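Local atomic coordinates of phenylalanine--tRNA ligase beta subunit (Pyrococcus horikoshii, PDB entry 2CXI), a protein that belongs to the tetrameric enzyme that charges tRNA(Phe) with phenylalanine at the cost of ATP, this N-terminal piece carrying the amino acid-editing B3/4 domain. Residues Tyr155-Glu160 against Leu201-Glu206; Gly169-Met174 against Asn217-Gly222; Ile100-Val105 against Thr236-Glu241; Ile144-Lys149 against Thr226-Val231. All coordinates share one frame; numbering follows the deposited sequence.

Contact 1 of 4, residues Tyr155-Glu160 against Leu201-Glu206; sequences YYKAAE and LLIDSE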
loop_
_atom_site.group_PDB
_atom_site.type_symbol
_atom_site.label_atom_id
_atom_site.label_comp_id
_atom_site.label_asym_id
_atom_site.label_seq_id
_atom_site.Cartn_x
_atom_site.Cartn_y
_atom_site.Cartn_z
ATOM N N TYR A 155 1.315 -11.343 10.674
ATOM C CA TYR A 155 0.079 -11.545 11.462
ATOM C C TYR A 155 0.249 -12.639 12.507
ATOM O O TYR A 155 0.635 -13.722 12.171
ATOM C CB TYR A 155 -1.061 -11.946 10.511
ATOM C CG TYR A 155 -1.323 -10.868 9.501
ATOM C CD1 TYR A 155 -0.573 -10.786 8.336
ATOM C CD2 TYR A 155 -2.302 -9.893 9.748
ATOM C CE1 TYR A 155 -0.792 -9.750 7.394
ATOM C CE2 TYR A 155 -2.530 -8.887 8.862
ATOM C CZ TYR A 155 -1.781 -8.812 7.685
ATOM O OH TYR A 155 -2.048 -7.780 6.803
ATOM N N TYR A 156 0.008 -12.306 13.770
ATOM C CA TYR A 156 -0.095 -13.289 14.833
ATOM C C TYR A 156 -1.611 -13.441 15.115
ATOM O O TYR A 156 -2.252 -12.514 15.638
ATOM C CB TYR A 156 0.704 -12.790 16.046
ATOM C CG TYR A 156 0.569 -13.655 17.270
ATOM C CD1 TYR A 156 0.685 -15.047 17.188
ATOM C CD2 TYR A 156 0.376 -13.069 18.529
ATOM C CE1 TYR A 156 0.555 -15.835 18.336
ATOM C CE2 TYR A 156 0.283 -13.845 19.672
ATOM C CZ TYR A 156 0.357 -15.231 19.552
ATOM O OH TYR A 156 0.213 -15.994 20.682
ATOM N N LYS A 157 -2.181 -14.550 14.671
ATOM C CA LYS A 157 -3.638 -14.687 14.594
ATOM C C LYS A 157 -4.225 -15.957 15.209
ATOM O O LYS A 157 -3.531 -16.960 15.391
ATOM C CB LYS A 157 -4.105 -14.568 13.119
ATOM C CG LYS A 157 -3.665 -15.762 12.235
ATOM C CD LYS A 157 -4.341 -15.669 10.888
ATOM C CE LYS A 157 -3.988 -16.892 10.036
ATOM N NZ LYS A 157 -5.101 -17.298 9.061
ATOM N N ALA A 158 -5.528 -15.901 15.502
ATOM C CA ALA A 158 -6.275 -17.080 15.887
ATOM C C ALA A 158 -6.642 -17.781 14.583
ATOM O O ALA A 158 -7.306 -17.197 13.751
ATOM C CB ALA A 158 -7.545 -16.673 16.672
ATOM N N ALA A 159 -6.168 -19.007 14.421
ATOM C CA ALA A 159 -6.401 -19.823 13.230
ATOM C C ALA A 159 -7.356 -21.005 13.474
ATOM O O ALA A 159 -7.345 -21.635 14.546
ATOM C CB ALA A 159 -5.074 -20.356 12.713
ATOM N N GLU A 160 -8.134 -21.314 12.434
ATOM C CA GLU A 160 -8.892 -22.556 12.337
ATOM C C GLU A 160 -7.965 -23.763 12.472
ATOM O O GLU A 160 -6.830 -23.758 11.977
ATOM C CB GLU A 160 -9.618 -22.630 10.978
ATOM C CG GLU A 160 -10.611 -21.494 10.702
ATOM C CD GLU A 160 -11.897 -21.589 11.534
ATOM O OE1 GLU A 160 -12.145 -22.637 12.186
ATOM O OE2 GLU A 160 -12.666 -20.602 11.561
ATOM N N LEU A 201 -1.338 -18.720 15.227
ATOM C CA LEU A 201 -0.519 -18.927 14.054
ATOM C C LEU A 201 0.220 -17.613 13.733
ATOM O O LEU A 201 -0.363 -16.534 13.787
ATOM C CB LEU A 201 -1.408 -19.364 12.876
ATOM C CG LEU A 201 -0.793 -20.311 11.858
ATOM C CD1 LEU A 201 -0.377 -21.618 12.555
ATOM C CD2 LEU A 201 -1.833 -20.599 10.749
ATOM N N LEU A 202 1.500 -17.729 13.418
ATOM C CA LEU A 202 2.307 -16.586 12.966
ATOM C C LEU A 202 2.531 -16.737 11.452
ATOM O O LEU A 202 3.148 -17.694 11.025
ATOM C CB LEU A 202 3.661 -16.599 13.697
ATOM C CG LEU A 202 4.572 -15.369 13.531
ATOM C CD1 LEU A 202 3.880 -13.982 13.946
ATOM C CD2 LEU A 202 5.937 -15.619 14.238
ATOM N N ILE A 203 2.013 -15.801 10.664
ATOM C CA ILE A 203 1.884 -15.986 9.214
ATOM C C ILE A 203 2.224 -14.694 8.481
ATOM O O ILE A 203 1.970 -13.574 9.013
ATOM C CB ILE A 203 0.438 -16.520 8.869
ATOM C CG1 ILE A 203 0.310 -16.827 7.367
ATOM C CG2 ILE A 203 -0.632 -15.544 9.193
ATOM C CD1 ILE A 203 -0.865 -17.791 7.041
ATOM N N ASP A 204 2.840 -14.800 7.308
ATOM C CA ASP A 204 3.241 -13.579 6.654
ATOM C C ASP A 204 2.172 -13.165 5.633
ATOM O O ASP A 204 1.107 -13.808 5.531
ATOM C CB ASP A 204 4.673 -13.616 6.085
ATOM C CG ASP A 204 4.801 -14.412 4.760
ATOM O OD1 ASP A 204 3.789 -14.895 4.205
ATOM O OD2 ASP A 204 5.915 -14.585 4.217
ATOM N N SER A 205 2.454 -12.076 4.929
ATOM C CA SER A 205 1.441 -11.437 4.046
ATOM C C SER A 205 1.065 -12.197 2.797
ATOM O O SER A 205 0.052 -11.882 2.159
ATOM C CB SER A 205 1.913 -10.059 3.673
ATOM O OG SER A 205 1.599 -9.292 4.796
ATOM N N GLU A 206 1.862 -13.192 2.447
ATOM C CA GLU A 206 1.473 -14.115 1.398
ATOM C C GLU A 206 0.983 -15.466 1.893
ATOM O O GLU A 206 0.923 -16.423 1.124
ATOM C CB GLU A 206 2.647 -14.318 0.470
ATOM C CG GLU A 206 2.679 -13.309 -0.672
ATOM C CD GLU A 206 3.911 -13.486 -1.511
ATOM O OE1 GLU A 206 4.188 -14.649 -1.873
ATOM O OE2 GLU A 206 4.617 -12.481 -1.767
HETATM O O HOH W 1 -0.886 -7.679 4.475
#

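Contact 2 of 4, residues Gly169-Met174 against Asn217-Gly222; sequences GYKEEM and NSEFTG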
loop_
_atom_site.group_PDB
_atom_site.type_symbol
_atom_site.label_atom_id
_atom_site.label_comp_id
_atom_site.label_asym_id
_atom_site.label_seq_id
_atom_site.Cartn_x
_atom_site.Cartn_y
_atom_site.Cartn_z
ATOM N N GLY A 169 10.822 -30.492 10.343
ATOM C CA GLY A 169 11.177 -31.911 10.247
ATOM C C GLY A 169 10.268 -32.710 9.324
ATOM O O GLY A 169 10.471 -33.910 9.181
ATOM N N TYR A 170 9.271 -32.061 8.712
ATOM C CA TYR A 170 8.289 -32.733 7.827
ATOM C C TYR A 170 8.180 -31.985 6.492
ATOM O O TYR A 170 8.123 -30.746 6.477
ATOM C CB TYR A 170 6.901 -32.797 8.475
ATOM C CG TYR A 170 6.796 -33.701 9.681
ATOM C CD1 TYR A 170 6.054 -34.899 9.628
ATOM C CD2 TYR A 170 7.441 -33.381 10.873
ATOM C CE1 TYR A 170 5.944 -35.730 10.760
ATOM C CE2 TYR A 170 7.359 -34.194 11.993
ATOM C CZ TYR A 170 6.616 -35.372 11.931
ATOM O OH TYR A 170 6.543 -36.169 13.047
ATOM N N LYS A 171 8.155 -32.715 5.368
ATOM C CA LYS A 171 8.198 -32.068 4.038
ATOM C C LYS A 171 6.826 -31.753 3.462
ATOM O O LYS A 171 6.731 -31.061 2.451
ATOM C CB LYS A 171 8.977 -32.897 2.996
ATOM C CG LYS A 171 10.420 -33.148 3.333
ATOM C CD LYS A 171 11.224 -31.876 3.164
ATOM C CE LYS A 171 12.406 -31.793 4.144
ATOM N NZ LYS A 171 13.058 -30.432 4.053
ATOM N N GLU A 172 5.777 -32.264 4.096
ATOM C CA GLU A 172 4.404 -32.110 3.627
ATOM C C GLU A 172 3.566 -31.370 4.665
ATOM O O GLU A 172 3.735 -31.581 5.857
ATOM C CB GLU A 172 3.761 -33.510 3.364
ATOM C CG GLU A 172 2.356 -33.460 2.767
ATOM C CD GLU A 172 2.359 -32.701 1.440
ATOM O OE1 GLU A 172 1.969 -31.502 1.408
ATOM O OE2 GLU A 172 2.830 -33.259 0.438
ATOM N N GLU A 173 2.618 -30.571 4.202
ATOM C CA GLU A 173 1.691 -29.870 5.081
ATOM C C GLU A 173 0.743 -30.817 5.812
ATOM O O GLU A 173 0.362 -31.876 5.276
ATOM C CB GLU A 173 0.861 -28.874 4.267
ATOM C CG GLU A 173 1.731 -27.792 3.672
ATOM C CD GLU A 173 0.948 -26.619 3.145
ATOM O OE1 GLU A 173 -0.224 -26.842 2.715
ATOM O OE2 GLU A 173 1.519 -25.483 3.177
HETATM N N MSE A 174 0.381 -30.430 7.036
HETATM C CA MSE A 174 -0.605 -31.138 7.846
HETATM C C MSE A 174 -1.504 -30.103 8.492
HETATM O O MSE A 174 -1.071 -28.966 8.696
HETATM C CB MSE A 174 0.090 -31.879 8.975
HETATM C CG MSE A 174 0.908 -33.052 8.546
HETATM SE SE MSE A 174 1.875 -33.661 10.163
HETATM C CE MSE A 174 2.412 -35.452 9.434
ATOM N N ASN A 217 7.974 -24.283 14.845
ATOM C CA ASN A 217 8.207 -23.493 13.657
ATOM C C ASN A 217 7.977 -24.296 12.363
ATOM O O ASN A 217 7.872 -25.547 12.380
ATOM C CB ASN A 217 9.624 -22.836 13.687
ATOM C CG ASN A 217 10.760 -23.842 13.905
ATOM O OD1 ASN A 217 10.590 -24.885 14.568
ATOM N ND2 ASN A 217 11.942 -23.508 13.396
ATOM N N SER A 218 7.927 -23.595 11.239
ATOM C CA SER A 218 7.740 -24.287 9.984
ATOM C C SER A 218 9.052 -24.863 9.415
ATOM O O SER A 218 10.175 -24.392 9.720
ATOM C CB SER A 218 7.094 -23.366 8.978
ATOM O OG SER A 218 8.066 -22.471 8.527
ATOM N N GLU A 219 8.896 -25.897 8.595
ATOM C CA GLU A 219 10.021 -26.497 7.856
ATOM C C GLU A 219 10.602 -25.553 6.766
ATOM O O GLU A 219 11.822 -25.497 6.555
ATOM C CB GLU A 219 9.557 -27.823 7.215
ATOM C CG GLU A 219 10.621 -28.495 6.349
ATOM C CD GLU A 219 11.817 -29.047 7.130
ATOM O OE1 GLU A 219 11.867 -29.078 8.376
ATOM O OE2 GLU A 219 12.758 -29.479 6.467
ATOM N N PHE A 220 9.739 -24.817 6.084
ATOM C CA PHE A 220 10.163 -24.093 4.882
ATOM C C PHE A 220 10.132 -22.578 4.936
ATOM O O PHE A 220 10.740 -21.918 4.078
ATOM C CB PHE A 220 9.288 -24.511 3.714
ATOM C CG PHE A 220 9.400 -25.979 3.377
ATOM C CD1 PHE A 220 10.534 -26.472 2.738
ATOM C CD2 PHE A 220 8.360 -26.871 3.714
ATOM C CE1 PHE A 220 10.648 -27.848 2.426
ATOM C CE2 PHE A 220 8.463 -28.247 3.405
ATOM C CZ PHE A 220 9.605 -28.722 2.753
ATOM N N THR A 221 9.431 -22.026 5.919
ATOM C CA THR A 221 9.293 -20.564 5.971
ATOM C C THR A 221 10.187 -19.910 7.009
ATOM O O THR A 221 10.018 -20.159 8.222
ATOM C CB THR A 221 7.827 -20.189 6.238
ATOM O OG1 THR A 221 7.036 -20.686 5.161
ATOM C CG2 THR A 221 7.634 -18.639 6.139
ATOM N N GLY A 222 11.087 -19.042 6.529
ATOM C CA GLY A 222 11.948 -18.221 7.382
ATOM C C GLY A 222 13.007 -18.957 8.181
ATOM O O GLY A 222 13.400 -18.506 9.278
#

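Contact 3 of 4, residues Ile100-Val105 against Thr236-Glu241; sequences IRPYGV and TGWKLE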
loop_
_atom_site.group_PDB
_atom_site.type_symbol
_atom_site.label_atom_id
_atom_site.label_comp_id
_atom_site.label_asym_id
_atom_site.label_seq_id
_atom_site.Cartn_x
_atom_site.Cartn_y
_atom_site.Cartn_z
ATOM N N ILE A 100 -6.354 -17.146 24.519
ATOM C CA ILE A 100 -5.662 -18.318 23.982
ATOM C C ILE A 100 -4.139 -18.190 24.154
ATOM O O ILE A 100 -3.477 -19.116 24.702
ATOM C CB ILE A 100 -6.056 -18.549 22.461
ATOM C CG1 ILE A 100 -7.581 -18.729 22.314
ATOM C CG2 ILE A 100 -5.235 -19.713 21.832
ATOM C CD1 ILE A 100 -8.106 -18.688 20.865
ATOM N N ARG A 101 -3.586 -17.070 23.676
ATOM C CA ARG A 101 -2.166 -16.738 23.905
ATOM C C ARG A 101 -1.991 -15.237 23.569
ATOM O O ARG A 101 -1.572 -14.882 22.468
ATOM C CB ARG A 101 -1.239 -17.649 23.083
ATOM C CG ARG A 101 0.255 -17.550 23.493
ATOM C CD ARG A 101 1.168 -18.621 22.843
ATOM N NE ARG A 101 2.516 -18.537 23.436
ATOM C CZ ARG A 101 2.851 -19.019 24.632
ATOM N NH1 ARG A 101 4.088 -18.824 25.094
ATOM N NH2 ARG A 101 1.966 -19.700 25.384
ATOM N N PRO A 102 -2.396 -14.364 24.509
ATOM C CA PRO A 102 -2.767 -12.987 24.157
ATOM C C PRO A 102 -1.674 -12.094 23.576
ATOM O O PRO A 102 -1.988 -11.307 22.673
ATOM C CB PRO A 102 -3.298 -12.406 25.488
ATOM C CG PRO A 102 -2.735 -13.319 26.573
ATOM C CD PRO A 102 -2.642 -14.662 25.934
ATOM N N TYR A 103 -0.425 -12.195 24.057
ATOM C CA TYR A 103 0.621 -11.203 23.708
ATOM C C TYR A 103 1.689 -11.743 22.790
ATOM O O TYR A 103 2.130 -12.865 22.963
ATOM C CB TYR A 103 1.291 -10.607 24.962
ATOM C CG TYR A 103 0.274 -9.930 25.838
ATOM C CD1 TYR A 103 -0.309 -8.709 25.436
ATOM C CD2 TYR A 103 -0.151 -10.514 27.045
ATOM C CE1 TYR A 103 -1.295 -8.091 26.238
ATOM C CE2 TYR A 103 -1.114 -9.908 27.850
ATOM C CZ TYR A 103 -1.682 -8.699 27.433
ATOM O OH TYR A 103 -2.624 -8.102 28.229
ATOM N N GLY A 104 2.079 -10.908 21.817
ATOM C CA GLY A 104 3.245 -11.095 20.933
ATOM C C GLY A 104 3.999 -9.758 20.910
ATOM O O GLY A 104 3.391 -8.655 20.865
ATOM N N VAL A 105 5.324 -9.835 20.999
ATOM C CA VAL A 105 6.191 -8.675 20.798
ATOM C C VAL A 105 7.290 -9.165 19.857
ATOM O O VAL A 105 7.575 -10.386 19.781
ATOM C CB VAL A 105 6.796 -8.120 22.131
ATOM C CG1 VAL A 105 5.654 -7.515 23.024
ATOM C CG2 VAL A 105 7.543 -9.268 22.914
ATOM N N THR A 236 5.955 -14.740 22.526
ATOM C CA THR A 236 4.556 -14.779 22.921
ATOM C C THR A 236 4.376 -15.258 24.362
ATOM O O THR A 236 5.238 -15.988 24.901
ATOM C CB THR A 236 3.726 -15.673 21.992
ATOM O OG1 THR A 236 4.336 -16.974 21.910
ATOM C CG2 THR A 236 3.699 -15.107 20.509
ATOM N N GLY A 237 3.222 -14.923 24.933
ATOM C CA GLY A 237 2.888 -15.420 26.260
ATOM C C GLY A 237 1.712 -14.678 26.835
ATOM O O GLY A 237 0.884 -14.144 26.097
ATOM N N TRP A 238 1.628 -14.708 28.160
ATOM C CA TRP A 238 0.435 -14.283 28.899
ATOM C C TRP A 238 0.539 -12.909 29.584
ATOM O O TRP A 238 -0.491 -12.334 29.962
ATOM C CB TRP A 238 0.076 -15.381 29.920
ATOM C CG TRP A 238 -0.662 -16.527 29.225
ATOM C CD1 TRP A 238 -0.112 -17.659 28.644
ATOM C CD2 TRP A 238 -2.073 -16.603 28.970
ATOM N NE1 TRP A 238 -1.096 -18.424 28.072
ATOM C CE2 TRP A 238 -2.312 -17.807 28.262
ATOM C CE3 TRP A 238 -3.170 -15.769 29.279
ATOM C CZ2 TRP A 238 -3.600 -18.216 27.872
ATOM C CZ3 TRP A 238 -4.449 -16.175 28.885
ATOM C CH2 TRP A 238 -4.651 -17.382 28.190
ATOM N N LYS A 239 1.768 -12.410 29.780
ATOM C CA LYS A 239 1.986 -11.089 30.412
ATOM C C LYS A 239 2.933 -10.289 29.545
ATOM O O LYS A 239 4.020 -10.758 29.205
ATOM C CB LYS A 239 2.601 -11.178 31.831
ATOM C CG LYS A 239 1.801 -11.982 32.888
ATOM C CD LYS A 239 0.352 -11.517 33.082
ATOM C CE LYS A 239 0.224 -10.158 33.717
ATOM N NZ LYS A 239 -1.197 -10.130 34.236
ATOM N N LEU A 240 2.521 -9.079 29.205
ATOM C CA LEU A 240 3.311 -8.237 28.326
ATOM C C LEU A 240 4.712 -7.956 28.879
ATOM O O LEU A 240 5.678 -7.991 28.127
ATOM C CB LEU A 240 2.533 -6.945 28.009
ATOM C CG LEU A 240 2.999 -5.994 26.910
ATOM C CD1 LEU A 240 3.158 -6.723 25.532
ATOM C CD2 LEU A 240 1.989 -4.812 26.795
ATOM N N GLU A 241 4.824 -7.714 30.194
ATOM C CA GLU A 241 6.118 -7.414 30.811
ATOM C C GLU A 241 7.074 -8.564 30.649
ATOM O O GLU A 241 8.283 -8.327 30.443
ATOM C CB GLU A 241 5.970 -7.120 32.327
ATOM C CG GLU A 241 7.264 -6.755 33.071
ATOM C CD GLU A 241 8.129 -7.942 33.541
ATOM O OE1 GLU A 241 7.590 -9.031 33.857
ATOM O OE2 GLU A 241 9.390 -7.773 33.605
HETATM O O HOH W 2 -1.004 -20.111 25.406
#

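Contact 4 of 4, residues Ile144-Lys149 against Thr226-Val231; sequences IFDFDK and TDTKNV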
loop_
_atom_site.group_PDB
_atom_site.type_symbol
_atom_site.label_atom_id
_atom_site.label_comp_id
_atom_site.label_asym_id
_atom_site.label_seq_id
_atom_site.Cartn_x
_atom_site.Cartn_y
_atom_site.Cartn_z
ATOM N N ILE A 144 12.615 -17.551 16.265
ATOM C CA ILE A 144 13.591 -16.785 15.466
ATOM C C ILE A 144 13.505 -17.206 14.012
ATOM O O ILE A 144 13.342 -18.398 13.703
ATOM C CB ILE A 144 15.013 -16.966 16.005
ATOM C CG1 ILE A 144 15.103 -16.436 17.437
ATOM C CG2 ILE A 144 15.985 -16.158 15.183
ATOM C CD1 ILE A 144 16.355 -16.956 18.160
ATOM N N PHE A 145 13.608 -16.216 13.128
ATOM C CA PHE A 145 13.329 -16.380 11.697
ATOM C C PHE A 145 14.294 -15.553 10.868
ATOM O O PHE A 145 14.753 -14.506 11.309
ATOM C CB PHE A 145 11.867 -16.001 11.366
ATOM C CG PHE A 145 10.848 -16.771 12.195
ATOM C CD1 PHE A 145 10.386 -16.246 13.402
ATOM C CD2 PHE A 145 10.452 -18.073 11.822
ATOM C CE1 PHE A 145 9.482 -16.974 14.216
ATOM C CE2 PHE A 145 9.551 -18.805 12.615
ATOM C CZ PHE A 145 9.055 -18.243 13.800
ATOM N N ASP A 146 14.569 -16.015 9.654
ATOM C CA ASP A 146 15.312 -15.204 8.703
ATOM C C ASP A 146 14.390 -14.162 8.064
ATOM O O ASP A 146 13.481 -14.494 7.258
ATOM C CB ASP A 146 15.923 -16.120 7.625
ATOM C CG ASP A 146 16.972 -15.406 6.759
ATOM O OD1 ASP A 146 16.834 -14.195 6.466
ATOM O OD2 ASP A 146 18.004 -15.999 6.398
ATOM N N PHE A 147 14.615 -12.902 8.423
ATOM C CA PHE A 147 13.751 -11.797 7.989
ATOM C C PHE A 147 13.684 -11.636 6.457
ATOM O O PHE A 147 12.623 -11.279 5.887
ATOM C CB PHE A 147 14.176 -10.486 8.648
ATOM C CG PHE A 147 13.340 -9.293 8.205
ATOM C CD1 PHE A 147 12.012 -9.202 8.571
ATOM C CD2 PHE A 147 13.888 -8.303 7.380
ATOM C CE1 PHE A 147 11.189 -8.100 8.150
ATOM C CE2 PHE A 147 13.089 -7.196 6.952
ATOM C CZ PHE A 147 11.734 -7.114 7.373
ATOM N N ASP A 148 14.798 -11.953 5.804
ATOM C CA ASP A 148 14.888 -11.874 4.332
ATOM C C ASP A 148 14.000 -12.891 3.652
ATOM O O ASP A 148 13.740 -12.775 2.477
ATOM C CB ASP A 148 16.332 -12.072 3.882
ATOM C CG ASP A 148 17.212 -10.942 4.311
ATOM O OD1 ASP A 148 16.682 -9.866 4.652
ATOM O OD2 ASP A 148 18.448 -11.042 4.308
ATOM N N LYS A 149 13.522 -13.871 4.415
ATOM C CA LYS A 149 12.747 -14.969 3.862
ATOM C C LYS A 149 11.251 -14.813 4.127
ATOM O O LYS A 149 10.450 -15.705 3.778
ATOM C CB LYS A 149 13.258 -16.305 4.409
ATOM C CG LYS A 149 14.712 -16.664 3.908
ATOM C CD LYS A 149 15.077 -18.095 4.356
ATOM C CE LYS A 149 16.574 -18.327 4.341
ATOM N NZ LYS A 149 16.992 -19.486 5.186
ATOM N N THR A 226 23.440 -20.405 9.186
ATOM C CA THR A 226 24.610 -19.523 9.348
ATOM C C THR A 226 24.740 -18.472 8.217
ATOM O O THR A 226 25.535 -17.545 8.350
ATOM C CB THR A 226 25.938 -20.336 9.451
ATOM O OG1 THR A 226 26.059 -21.139 8.277
ATOM C CG2 THR A 226 25.874 -21.347 10.607
ATOM N N ASP A 227 23.981 -18.604 7.117
ATOM C CA ASP A 227 23.931 -17.554 6.071
ATOM C C ASP A 227 22.963 -16.413 6.387
ATOM O O ASP A 227 22.985 -15.348 5.739
ATOM C CB ASP A 227 23.574 -18.144 4.719
ATOM C CG ASP A 227 24.671 -19.052 4.185
ATOM O OD1 ASP A 227 25.860 -18.733 4.367
ATOM O OD2 ASP A 227 24.429 -20.130 3.607
ATOM N N THR A 228 22.127 -16.630 7.404
ATOM C CA THR A 228 21.196 -15.578 7.863
ATOM C C THR A 228 21.916 -14.328 8.396
ATOM O O THR A 228 22.800 -14.404 9.251
ATOM C CB THR A 228 20.204 -16.153 8.900
ATOM O OG1 THR A 228 19.378 -17.127 8.247
ATOM C CG2 THR A 228 19.222 -15.044 9.390
ATOM N N LYS A 229 21.545 -13.180 7.846
ATOM C CA LYS A 229 22.068 -11.872 8.262
ATOM C C LYS A 229 21.089 -11.033 9.100
ATOM O O LYS A 229 21.508 -10.263 9.978
ATOM C CB LYS A 229 22.490 -11.070 7.015
ATOM C CG LYS A 229 23.713 -11.672 6.292
ATOM C CD LYS A 229 24.139 -10.736 5.132
ATOM C CE LYS A 229 25.218 -11.399 4.267
ATOM N NZ LYS A 229 24.599 -12.459 3.372
ATOM N N ASN A 230 19.785 -11.169 8.812
ATOM C CA ASN A 230 18.748 -10.328 9.422
ATOM C C ASN A 230 17.719 -11.247 10.037
ATOM O O ASN A 230 17.150 -12.079 9.348
ATOM C CB ASN A 230 18.064 -9.441 8.358
ATOM C CG ASN A 230 19.061 -8.560 7.614
ATOM O OD1 ASN A 230 19.819 -7.819 8.232
ATOM N ND2 ASN A 230 19.089 -8.673 6.280
ATOM N N VAL A 231 17.551 -11.155 11.349
ATOM C CA VAL A 231 16.687 -12.074 12.086
ATOM C C VAL A 231 15.418 -11.350 12.531
ATOM O O VAL A 231 15.461 -10.185 12.955
ATOM C CB VAL A 231 17.428 -12.742 13.308
ATOM C CG1 VAL A 231 18.135 -11.751 14.107
ATOM C CG2 VAL A 231 16.471 -13.356 14.246
HETATM O O HOH W 3 19.147 -12.642 6.300
#

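Contact 1 of 4, residues Tyr155-Glu160 against Leu201-Glu206
Y155 and I203 face each other as a hydrogen-bonded antiparallel pair, Y155 N to I203 O and I203 N to Y155 O both at 2.9 Å, and K157 with L201 repeats the pattern two residues further along. Between them Y156 and L202 form the non-hydrogen-bonded pair. On the face of Y155, K157, L201 and I203, the lysine crosses I203 at a slant and lays its CE 3.7 Å from I203 CG2, while A159 CB rests 3.8 Å from L201 CD2. The Y155 ring, with CG anti to the carbonyl carbon (chi1 -61°), turns its edge to I203 O and to S205 OG, which lies 3.6 Å from CE1. A water in the plane of the ring bridges the two side chains, 2.6 Å from Y155 OH and donating to S205 OG at 3.0 Å. Y155 OH also bonds S18 of the second subunit, and S205 OG bonds P153 O. The other face is buried: Y156 CB meets L202 CD1 at 4.0 Å, and Y156 OH bonds R101 O. Strand 154-159 lies between 84-93 and 199-204 in a mixed sheet that includes much of the B3/4 region, with 209-212 pairing beyond and Y106 of strand 103-110 packing against Y156 and L202.

Contact 2 of 4, residues Gly169-Met174 against Asn217-Gly222
G169 and E219 bring two irregular loops together, their CA atoms 6.0 Å apart, and at the positive phi of G169 (94°) a side chain would collide with the carbonyl oxygen of the residue before, which calls for glycine. E219 does most of the bridging. With CG anti to the backbone N (chi1 176°) and a bend at chi2, its carboxylate is carried between the backbone of G169 and the end of K171. OE1 takes the G169 N-H at 2.6 Å, nearly straight at 170° but from above the carboxylate plane; OE2 takes K171 NZ at 2.6 Å on its anti side, completing a salt bridge. The F220 ring is held from two directions: E219 CG lies over the centre of one face, and K171 O approaches the edge, 3.4 Å from CE2. The K171 side chain crosses F220 at about a right angle, its CD 3.6 Å from F220 CZ. Were E219 replaced by an alanine, the K171 ammonium and the G169 N-H would probably lose their shared acceptor, and the F220 ring the CH2 over its face. In this surface link between two loops of the B3/4 region, the nearby ammonium and N-H are likely to favour the ionised carboxylate.

Contact 3 of 4, residues Ile100-Val105 against Thr236-Glu241
P102 lies over the six-membered ring of W238, its CD 3.6 Å from the ring centroid and only 13° off the normal, a close CH-pi contact in which the two side chains cross at about a right angle. The same proline offers CB to one face of the Y103 ring. The opposite face of that tyrosine receives L240 CB, 4.2 Å from the centroid, while W238 O comes to the ring edge, 3.3 Å from CE2. L240 CD1 then reaches V105 CG1 at 3.6 Å. Around this apolar centre the backbones pair: Y103 and G237 exchange two hydrogen bonds, with G104 and T236 as the next, non-hydrogen-bonded pair. At the polar edge the first torsion of R101 (chi1 -168°) swings the chain away from the backbone N, and the extended run from CG to NE brings the guanidinium to T236. NE donates to T236 OG1 at 2.8 Å in the guanidinium plane, 169° at the hydrogen; NH1 bonds R137 O and, weakly, T236 O. One water joins I100 O, R101 NH2 and W238 NE1. Replacing W238 by a serine would probably strip P102 of its aromatic floor and deprive that water of its indole donor. Strand 103-110 here pairs with the end of 231-237, just where the chain turns into helix 240-255, whose V243, M244 and L247 pack on V105 together with I273 and T275 of strand 272-275.

Contact 4 of 4, residues Ile144-Lys149 against Thr226-Val231
F145 O receives a CA-H contact from V231, 3.2 Å away, next to the non-hydrogen-bonded antiparallel pair D146-V231. At D146 a chi1 of -167° points the carboxylate across to the loop, where OD2 accepts a hydrogen bond from T228 OG1 at 2.6 Å from above the carboxylate plane, that hydroxyl in turn taking the N-H of T225. OD1 takes the D148 N-H in an Asx turn that starts the 3-10 segment 147-149. F147 N donates to N230 O at 2.8 Å, the ring turning its edge to N230 CB. D148 then grips N230 with both oxygens, OD1 and OD2 each 3.1 Å from ND2 on their syn sides, the carboxylate and amide planes 74° apart. A water donating to D146 OD1 and D148 OD2 and accepting from K229 N ties both aspartates to the loop backbone. The contact fastens the end of strand 140-146 to the loop entering strand 231-237; N230 OD1 bonds G111 N, and I144 packs on helix 116-133.

Overall arrangement
Followed from the N terminus, the chain first enters contact 3 at 100-105, and only at 236-241 is that loop, the longest of the four, closed. Everything else lies within it. Contact 4 opens next at 144-149 and closes at 226-231, enclosing contacts 1 and 2, which cross: 155-160, 169-174, 201-206 and 217-222 alternate. Contacts 1, 3 and 4 reach one mixed sheet, whereas contact 2 joins loops at the surface. Direct bridges join some neighbours. Y156 of contact 1 packs on T236 of contact 3, L202 packs on F145 between contacts 1 and 4, and D146 N of contact 4 probably donates a hydrogen bond to G222 O of contact 2. Contacts 3 and 4 share strand 231-237 without touching.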